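PDB 1T3Q: quinoline 2-oxidoreductase large subunit from Pseudomonas putida, which probably catalyses molybdenum-dependent hydroxylation of quinoline at carbon 2, carrying the molybdenum centre and its pterin cytosine dinucleotide. Local coordinates for residues Leu456-Ser461 against Gly641-Val646; Glu434-Pro439 against Asp659-Glu664; Glu566-Leu571 against Glu604-Ala609. All coordinates share one frame; numbering follows the deposited sequence.

How the contacts relate
All three contacts are buried, but they sit in two separate regions of the large subunit. Contacts 1 and 2 share one four-stranded mixed sheet: strands 636-649 and 655-665 are neighbours in it, the centres of the two contacts are 8 Å apart, and Ala-643 of contact 1 packs on Val-437 of contact 2. Contact 1 is strand pairing, held by six backbone hydrogen bonds; contact 2 lays a helix end on the same sheet with no hydrogen bond across it. Contact 3, centred about 50 Å from the centre of contact 2 and farther from the chain's centre, joins two helices by aliphatic packing, with charged side chains turned from the interface.

Contact 1: residues Leu456-Ser461 against Gly641-Val646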
loop_
_atom_site.group_PDB
_atom_site.type_symbol
_atom_site.label_atom_id
_atom_site.label_comp_id
_atom_site.label_asym_id
_atom_site.label_seq_id
_atom_site.Cartn_x
_atom_site.Cartn_y
_atom_site.Cartn_z
ATOM N N LEU B 456 -44.763 10.108 34.045
ATOM C CA LEU B 456 -43.918 8.942 33.837
ATOM C C LEU B 456 -44.669 7.932 32.978
ATOM O O LEU B 456 -45.868 7.729 33.160
ATOM C CB LEU B 456 -43.551 8.321 35.188
ATOM C CG LEU B 456 -42.223 7.568 35.272
ATOM C CD1 LEU B 456 -41.064 8.538 35.042
ATOM C CD2 LEU B 456 -42.102 6.916 36.643
ATOM N N GLY B 457 -43.966 7.305 32.042
ATOM C CA GLY B 457 -44.611 6.337 31.173
ATOM C C GLY B 457 -43.741 5.138 30.850
ATOM O O GLY B 457 -42.526 5.259 30.705
ATOM N N LEU B 458 -44.374 3.973 30.750
ATOM C CA LEU B 458 -43.688 2.735 30.426
ATOM C C LEU B 458 -44.085 2.334 29.017
ATOM O O LEU B 458 -45.267 2.344 28.680
ATOM C CB LEU B 458 -44.104 1.625 31.397
ATOM C CG LEU B 458 -43.621 0.216 31.033
ATOM C CD1 LEU B 458 -42.107 0.144 31.138
ATOM C CD2 LEU B 458 -44.264 -0.803 31.968
ATOM N N GLY B 459 -43.100 1.984 28.199
ATOM C CA GLY B 459 -43.384 1.574 26.838
ATOM C C GLY B 459 -42.819 0.192 26.585
ATOM O O GLY B 459 -41.697 -0.105 26.998
ATOM N N VAL B 460 -43.590 -0.654 25.907
ATOM C CA VAL B 460 -43.151 -2.012 25.619
ATOM C C VAL B 460 -43.103 -2.297 24.127
ATOM O O VAL B 460 -43.964 -1.852 23.369
ATOM C CB VAL B 460 -44.083 -3.048 26.290
ATOM C CG1 VAL B 460 -43.660 -4.469 25.912
ATOM C CG2 VAL B 460 -44.037 -2.875 27.795
ATOM N N SER B 461 -42.080 -3.034 23.716
ATOM C CA SER B 461 -41.920 -3.416 22.320
ATOM C C SER B 461 -41.319 -4.811 22.231
ATOM O O SER B 461 -40.227 -5.057 22.739
ATOM C CB SER B 461 -41.010 -2.425 21.590
ATOM O OG SER B 461 -40.756 -2.867 20.268
ATOM N N GLY B 641 -37.007 -8.084 23.036
ATOM C CA GLY B 641 -37.961 -7.096 23.481
ATOM C C GLY B 641 -37.250 -5.948 24.160
ATOM O O GLY B 641 -36.109 -6.087 24.600
ATOM N N HIS B 642 -37.923 -4.807 24.224
ATOM C CA HIS B 642 -37.375 -3.625 24.865
ATOM C C HIS B 642 -38.479 -2.942 25.638
ATOM O O HIS B 642 -39.646 -2.992 25.253
ATOM C CB HIS B 642 -36.828 -2.631 23.835
ATOM C CG HIS B 642 -35.739 -3.183 22.973
ATOM N ND1 HIS B 642 -35.989 -3.869 21.806
ATOM C CD2 HIS B 642 -34.393 -3.177 23.126
ATOM C CE1 HIS B 642 -34.845 -4.263 21.275
ATOM N NE2 HIS B 642 -33.860 -3.856 22.058
ATOM N N ALA B 643 -38.100 -2.305 26.737
ATOM C CA ALA B 643 -39.037 -1.556 27.564
ATOM C C ALA B 643 -38.308 -0.284 27.955
ATOM O O ALA B 643 -37.141 -0.321 28.352
ATOM C CB ALA B 643 -39.428 -2.348 28.804
ATOM N N ALA B 644 -38.991 0.844 27.819
ATOM C CA ALA B 644 -38.401 2.124 28.152
ATOM C C ALA B 644 -39.299 2.875 29.112
ATOM O O ALA B 644 -40.524 2.764 29.056
ATOM C CB ALA B 644 -38.189 2.952 26.885
ATOM N N ILE B 645 -38.675 3.622 30.012
ATOM C CA ILE B 645 -39.410 4.439 30.957
ATOM C C ILE B 645 -38.976 5.868 30.670
ATOM O O ILE B 645 -37.782 6.167 30.641
ATOM C CB ILE B 645 -39.075 4.082 32.418
ATOM C CG1 ILE B 645 -39.626 2.689 32.747
ATOM C CG2 ILE B 645 -39.678 5.123 33.354
ATOM C CD1 ILE B 645 -39.347 2.224 34.169
ATOM N N VAL B 646 -39.948 6.738 30.421
ATOM C CA VAL B 646 -39.662 8.132 30.126
ATOM C C VAL B 646 -40.355 9.026 31.136
ATOM O O VAL B 646 -41.403 8.674 31.683
ATOM C CB VAL B 646 -40.146 8.547 28.709
ATOM C CG1 VAL B 646 -39.499 7.666 27.653
ATOM C CG2 VAL B 646 -41.658 8.474 28.630
#
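Ile-645 is the bump that fills the dip between Leu-456 and Leu-458. Its two branches part: CG2 meets CG of Leu-456 at 4.0 Å, while CG1 meets CD1 of Leu-458 at 3.9 Å. Leu-456 leans in further with CD1, which lies 3.4 Å from the carbonyl oxygen of Val-646; its CG is turned away from the backbone N (chi1 -152°), which brings the end of the side chain nearer the partner strand than its root. Beyond Ile-645, CD1 of Leu-458 also comes near CB of Ala-643, at 4.3 Å. The strands run antiparallel as neighbours in a four-stranded mixed sheet of the molybdopterin cofactor-binding domain, with helices on both faces: Phe-442 of helix 439-450 touches Leu-456, Leu-458 and Ile-645, and helix 744-761 packs on Ala-644, Val-646 and Ser-461. An alanine in place of Leu-456 is likely to leave a gap beside CG2 of Ile-645 and take away the CD1 contact on the carbonyl oxygen of Val-646. On the other face, relief is low because Gly-457 and Gly-459 bring no side chains; Val-646 reaches over with CG2, 3.9 Å from the oxygen of Gly-457. Gly-457 with Val-646, Gly-459 with Ala-644 and Ser-461 with His-642 are hydrogen-bonded pairs, each bonded in both directions; Gly-459 N to Ala-644 O measures 2.8 Å. Also on this face, OG of Ser-748 is hydrogen-bonded to both Ser-461 OG and His-642 ND1.

Contact 2: residues Glu434-Pro439 against Asp659-Glu664; sequences EEMVNP and DFFAVE
Phe-661 offers one face of its ring to the end of helix 426-437: CA of Val-437 stands 4.2 Å above the ring plane, over its centre, and the carbonyl carbon of Met-436 lies over the same face. The two halves of the ring meet different atoms. On one half, Phe-661 CE1 lies 3.6 Å from the backbone oxygen of Met-436; on the other, Phe-661 CD2 lies 3.7 Å from CG2 of Val-437, whose side chain crosses that of the phenylalanine at about a right angle. A helix laid on a strand of the four-stranded mixed sheet is what brings these groups together, within the molybdopterin cofactor-binding domain. Next to the ring, Met-436 points toward strand 655-665 and bends at its last torsion (chi3 74°). The bend sets its methyl CE 3.7 Å from the carbonyl oxygen of Ala-662, while SD rests against CG2 of Val-663 at 3.6 Å. Val-663 also touches Thr-429, Leu-432 and Leu-433, so the same helix covers it farther back. Asn-438 leaves the helix with positive phi (62°); its N is still bonded to O of Glu-434, and its OD1 caps N of Ala-441 at the start of helix 439-450. Arg-445 of that second helix forms a salt bridge with Asp-659 OD2.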
loop_
_atom_site.group_PDB
_atom_site.type_symbol
_atom_site.label_atom_id
_atom_site.label_comp_id
_atom_site.label_asym_id
_atom_site.label_seq_id
_atom_site.Cartn_x
_atom_site.Cartn_y
_atom_site.Cartn_z
ATOM N N GLU B 434 -41.065 -8.312 31.560
ATOM C CA GLU B 434 -41.916 -7.856 32.648
ATOM C C GLU B 434 -41.176 -7.950 33.984
ATOM O O GLU B 434 -41.264 -7.042 34.804
ATOM C CB GLU B 434 -43.212 -8.669 32.706
ATOM C CG GLU B 434 -44.136 -8.243 33.842
ATOM C CD GLU B 434 -45.509 -8.880 33.759
ATOM O OE1 GLU B 434 -45.585 -10.097 33.498
ATOM O OE2 GLU B 434 -46.512 -8.165 33.968
ATOM N N GLU B 435 -40.449 -9.044 34.197
ATOM C CA GLU B 435 -39.685 -9.227 35.433
ATOM C C GLU B 435 -38.664 -8.098 35.588
ATOM O O GLU B 435 -38.489 -7.538 36.670
ATOM C CB GLU B 435 -38.942 -10.568 35.411
ATOM N N MET B 436 -37.978 -7.778 34.499
ATOM C CA MET B 436 -36.977 -6.719 34.521
ATOM C C MET B 436 -37.599 -5.379 34.885
ATOM O O MET B 436 -37.060 -4.629 35.698
ATOM C CB MET B 436 -36.298 -6.618 33.156
ATOM C CG MET B 436 -35.498 -7.846 32.783
ATOM S SD MET B 436 -34.767 -7.721 31.139
ATOM C CE MET B 436 -33.431 -6.541 31.433
ATOM N N VAL B 437 -38.746 -5.088 34.281
ATOM C CA VAL B 437 -39.449 -3.833 34.507
ATOM C C VAL B 437 -40.071 -3.706 35.890
ATOM O O VAL B 437 -39.972 -2.653 36.519
ATOM C CB VAL B 437 -40.553 -3.631 33.443
ATOM C CG1 VAL B 437 -41.453 -2.461 33.824
ATOM C CG2 VAL B 437 -39.916 -3.383 32.090
ATOM N N ASN B 438 -40.709 -4.775 36.359
ATOM C CA ASN B 438 -41.365 -4.767 37.662
ATOM C C ASN B 438 -42.465 -3.713 37.613
ATOM O O ASN B 438 -42.407 -2.709 38.319
ATOM C CB ASN B 438 -40.367 -4.416 38.768
ATOM C CG ASN B 438 -40.962 -4.563 40.155
ATOM O OD1 ASN B 438 -42.177 -4.686 40.312
ATOM N ND2 ASN B 438 -40.106 -4.545 41.173
ATOM N N PRO B 439 -43.488 -3.936 36.772
ATOM C CA PRO B 439 -44.610 -3.004 36.614
ATOM C C PRO B 439 -45.271 -2.542 37.912
ATOM O O PRO B 439 -45.725 -1.401 38.007
ATOM C CB PRO B 439 -45.566 -3.765 35.692
ATOM C CG PRO B 439 -45.237 -5.203 35.953
ATOM C CD PRO B 439 -43.738 -5.181 36.024
ATOM N N ASP B 659 -34.963 4.952 32.080
ATOM C CA ASP B 659 -34.630 3.538 32.150
ATOM C C ASP B 659 -34.810 2.850 30.803
ATOM O O ASP B 659 -35.636 3.254 29.991
ATOM C CB ASP B 659 -35.535 2.828 33.160
ATOM C CG ASP B 659 -35.453 3.427 34.546
ATOM O OD1 ASP B 659 -34.615 2.964 35.347
ATOM O OD2 ASP B 659 -36.228 4.359 34.832
ATOM N N PHE B 660 -34.028 1.805 30.582
ATOM C CA PHE B 660 -34.138 1.029 29.359
ATOM C C PHE B 660 -33.788 -0.411 29.686
ATOM O O PHE B 660 -32.763 -0.696 30.315
ATOM C CB PHE B 660 -33.221 1.582 28.267
ATOM C CG PHE B 660 -33.918 1.770 26.947
ATOM C CD1 PHE B 660 -34.343 0.672 26.206
ATOM C CD2 PHE B 660 -34.198 3.048 26.472
ATOM C CE1 PHE B 660 -35.046 0.844 25.011
ATOM C CE2 PHE B 660 -34.898 3.230 25.279
ATOM C CZ PHE B 660 -35.323 2.126 24.548
ATOM N N PHE B 661 -34.674 -1.308 29.280
ATOM C CA PHE B 661 -34.513 -2.731 29.520
ATOM C C PHE B 661 -34.519 -3.437 28.174
ATOM O O PHE B 661 -35.332 -3.117 27.307
ATOM C CB PHE B 661 -35.674 -3.238 30.371
ATOM C CG PHE B 661 -35.891 -2.450 31.637
ATOM C CD1 PHE B 661 -35.165 -2.739 32.790
ATOM C CD2 PHE B 661 -36.824 -1.421 31.676
ATOM C CE1 PHE B 661 -35.372 -2.009 33.963
ATOM C CE2 PHE B 661 -37.035 -0.687 32.844
ATOM C CZ PHE B 661 -36.308 -0.983 33.987
ATOM N N ALA B 662 -33.614 -4.393 27.999
ATOM C CA ALA B 662 -33.536 -5.129 26.747
ATOM C C ALA B 662 -33.394 -6.629 26.956
ATOM O O ALA B 662 -32.642 -7.081 27.819
ATOM C CB ALA B 662 -32.361 -4.616 25.911
ATOM N N VAL B 663 -34.134 -7.392 26.160
ATOM C CA VAL B 663 -34.056 -8.846 26.186
ATOM C C VAL B 663 -33.721 -9.223 24.748
ATOM O O VAL B 663 -34.471 -8.896 23.827
ATOM C CB VAL B 663 -35.394 -9.499 26.576
ATOM C CG1 VAL B 663 -35.303 -11.007 26.370
ATOM C CG2 VAL B 663 -35.728 -9.184 28.023
ATOM N N GLU B 664 -32.596 -9.896 24.546
ATOM C CA GLU B 664 -32.195 -10.268 23.195
ATOM C C GLU B 664 -31.925 -11.749 23.019
ATOM O O GLU B 664 -31.325 -12.390 23.880
ATOM C CB GLU B 664 -30.938 -9.482 22.781
ATOM C CG GLU B 664 -30.285 -9.960 21.482
ATOM C CD GLU B 664 -31.119 -9.645 20.246
ATOM O OE1 GLU B 664 -30.923 -10.311 19.204
ATOM O OE2 GLU B 664 -31.964 -8.726 20.312
#

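Contact 3: residues Glu566-Leu571 against Glu604-Ala609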
loop_
_atom_site.group_PDB
_atom_site.type_symbol
_atom_site.label_atom_id
_atom_site.label_comp_id
_atom_site.label_asym_id
_atom_site.label_seq_id
_atom_site.Cartn_x
_atom_site.Cartn_y
_atom_site.Cartn_z
ATOM N N GLU B 566 -11.236 -31.181 6.756
ATOM C CA GLU B 566 -11.400 -32.562 6.310
ATOM C C GLU B 566 -10.099 -33.143 5.770
ATOM O O GLU B 566 -9.794 -34.302 6.010
ATOM C CB GLU B 566 -12.498 -32.661 5.244
ATOM C CG GLU B 566 -13.895 -32.512 5.816
ATOM C CD GLU B 566 -14.221 -33.617 6.807
ATOM O OE1 GLU B 566 -15.042 -33.383 7.722
ATOM O OE2 GLU B 566 -13.655 -34.725 6.665
ATOM N N ARG B 567 -9.321 -32.336 5.054
ATOM C CA ARG B 567 -8.064 -32.823 4.509
ATOM C C ARG B 567 -7.072 -33.105 5.632
ATOM O O ARG B 567 -6.256 -34.022 5.534
ATOM C CB ARG B 567 -7.510 -31.820 3.493
ATOM C CG ARG B 567 -8.366 -31.790 2.232
ATOM C CD ARG B 567 -8.046 -30.638 1.292
ATOM N NE ARG B 567 -9.020 -30.592 0.203
ATOM C CZ ARG B 567 -9.184 -29.558 -0.615
ATOM N NH1 ARG B 567 -10.100 -29.608 -1.572
ATOM N NH2 ARG B 567 -8.439 -28.470 -0.476
ATOM N N VAL B 568 -7.157 -32.331 6.709
ATOM C CA VAL B 568 -6.281 -32.540 7.854
ATOM C C VAL B 568 -6.714 -33.844 8.548
ATOM O O VAL B 568 -5.877 -34.636 8.984
ATOM C CB VAL B 568 -6.360 -31.349 8.856
ATOM C CG1 VAL B 568 -5.677 -31.717 10.174
ATOM C CG2 VAL B 568 -5.670 -30.119 8.257
ATOM N N LYS B 569 -8.023 -34.071 8.627
ATOM C CA LYS B 569 -8.551 -35.284 9.259
ATOM C C LYS B 569 -8.151 -36.528 8.461
ATOM O O LYS B 569 -7.829 -37.568 9.036
ATOM C CB LYS B 569 -10.076 -35.198 9.376
ATOM C CG LYS B 569 -10.554 -34.168 10.402
ATOM C CD LYS B 569 -12.015 -33.776 10.199
ATOM C CE LYS B 569 -12.963 -34.952 10.397
ATOM N NZ LYS B 569 -14.394 -34.559 10.198
ATOM N N GLN B 570 -8.168 -36.413 7.136
ATOM C CA GLN B 570 -7.796 -37.521 6.264
ATOM C C GLN B 570 -6.338 -37.909 6.449
ATOM O O GLN B 570 -5.997 -39.090 6.487
ATOM C CB GLN B 570 -8.030 -37.148 4.800
ATOM C CG GLN B 570 -9.472 -36.840 4.482
ATOM C CD GLN B 570 -9.664 -36.349 3.064
ATOM O OE1 GLN B 570 -10.760 -35.953 2.683
ATOM N NE2 GLN B 570 -8.597 -36.371 2.279
ATOM N N LEU B 571 -5.469 -36.912 6.546
ATOM C CA LEU B 571 -4.052 -37.174 6.724
ATOM C C LEU B 571 -3.805 -37.745 8.115
ATOM O O LEU B 571 -3.023 -38.682 8.286
ATOM C CB LEU B 571 -3.245 -35.885 6.543
ATOM C CG LEU B 571 -1.735 -36.016 6.741
ATOM C CD1 LEU B 571 -1.195 -37.068 5.784
ATOM C CD2 LEU B 571 -1.053 -34.673 6.492
ATOM N N GLU B 604 1.849 -30.490 13.710
ATOM C CA GLU B 604 2.586 -31.621 13.158
ATOM C C GLU B 604 1.879 -32.224 11.945
ATOM O O GLU B 604 2.529 -32.591 10.967
ATOM C CB GLU B 604 2.803 -32.702 14.223
ATOM C CG GLU B 604 3.625 -33.885 13.722
ATOM C CD GLU B 604 3.910 -34.915 14.804
ATOM O OE1 GLU B 604 4.554 -35.939 14.493
ATOM O OE2 GLU B 604 3.497 -34.704 15.962
ATOM N N VAL B 605 0.554 -32.325 12.003
ATOM C CA VAL B 605 -0.200 -32.878 10.881
ATOM C C VAL B 605 -0.090 -31.912 9.703
ATOM O O VAL B 605 0.192 -32.313 8.577
ATOM C CB VAL B 605 -1.696 -33.063 11.227
ATOM C CG1 VAL B 605 -2.433 -33.686 10.038
ATOM C CG2 VAL B 605 -1.841 -33.949 12.452
ATOM N N VAL B 606 -0.316 -30.634 9.978
ATOM C CA VAL B 606 -0.232 -29.607 8.947
ATOM C C VAL B 606 1.170 -29.603 8.353
ATOM O O VAL B 606 1.333 -29.510 7.137
ATOM C CB VAL B 606 -0.568 -28.214 9.526
ATOM C CG1 VAL B 606 -0.298 -27.118 8.483
ATOM C CG2 VAL B 606 -2.027 -28.184 9.959
ATOM N N GLY B 607 2.180 -29.705 9.214
ATOM C CA GLY B 607 3.552 -29.723 8.738
ATOM C C GLY B 607 3.749 -30.824 7.710
ATOM O O GLY B 607 4.361 -30.612 6.657
ATOM N N ALA B 608 3.214 -32.003 8.007
ATOM C CA ALA B 608 3.320 -33.150 7.111
ATOM C C ALA B 608 2.517 -32.941 5.827
ATOM O O ALA B 608 2.931 -33.375 4.756
ATOM C CB ALA B 608 2.840 -34.426 7.829
ATOM N N ALA B 609 1.365 -32.286 5.934
ATOM C CA ALA B 609 0.538 -32.040 4.755
ATOM C C ALA B 609 1.314 -31.209 3.743
ATOM O O ALA B 609 1.265 -31.464 2.537
ATOM C CB ALA B 609 -0.751 -31.318 5.150
#
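Two helices packed nearly at right angles form this contact: the later part of the long helix 549-576 meets the short helix 602-611, and the axes of segments 566-571 and 604-609 approach to 9.8 Å and cross at 92°. Both belong to the molybdopterin cofactor-binding family region; the side chains that meet are all aliphatic, and no hydrogen bond crosses. Val-605 points into the long helix between two residues one turn apart. Its CG1, held opposite the backbone N about the first torsion (chi1 -178°), lies 3.8 Å from CG1 of Val-568, and also touches CG and CD2 of Leu-571 as the leucine slides past in the reverse direction. Val-568 and Val-606 both also touch Ile-491 of strand 486-491, while Pro-617 from a loop touches Leu-571. Lys-569 turns away from the short helix; NZ grips OE1 of Glu-566 in a salt bridge of 2.8 Å, one turn back on its own helix, from the syn side and 34° out of the carboxylate plane. Leu-571 has the most area covered of the residues that meet here; its CD2 enters the notch lined by Val-605, Ala-608 and Ala-609, touching CB of Ala-609 at 3.6 Å. There the methyl presses on the helical hydrogen bond from Ala-609 N to Val-605 O: Leu-571 CD2 lies 3.4 Å from that nitrogen and equally far from that oxygen.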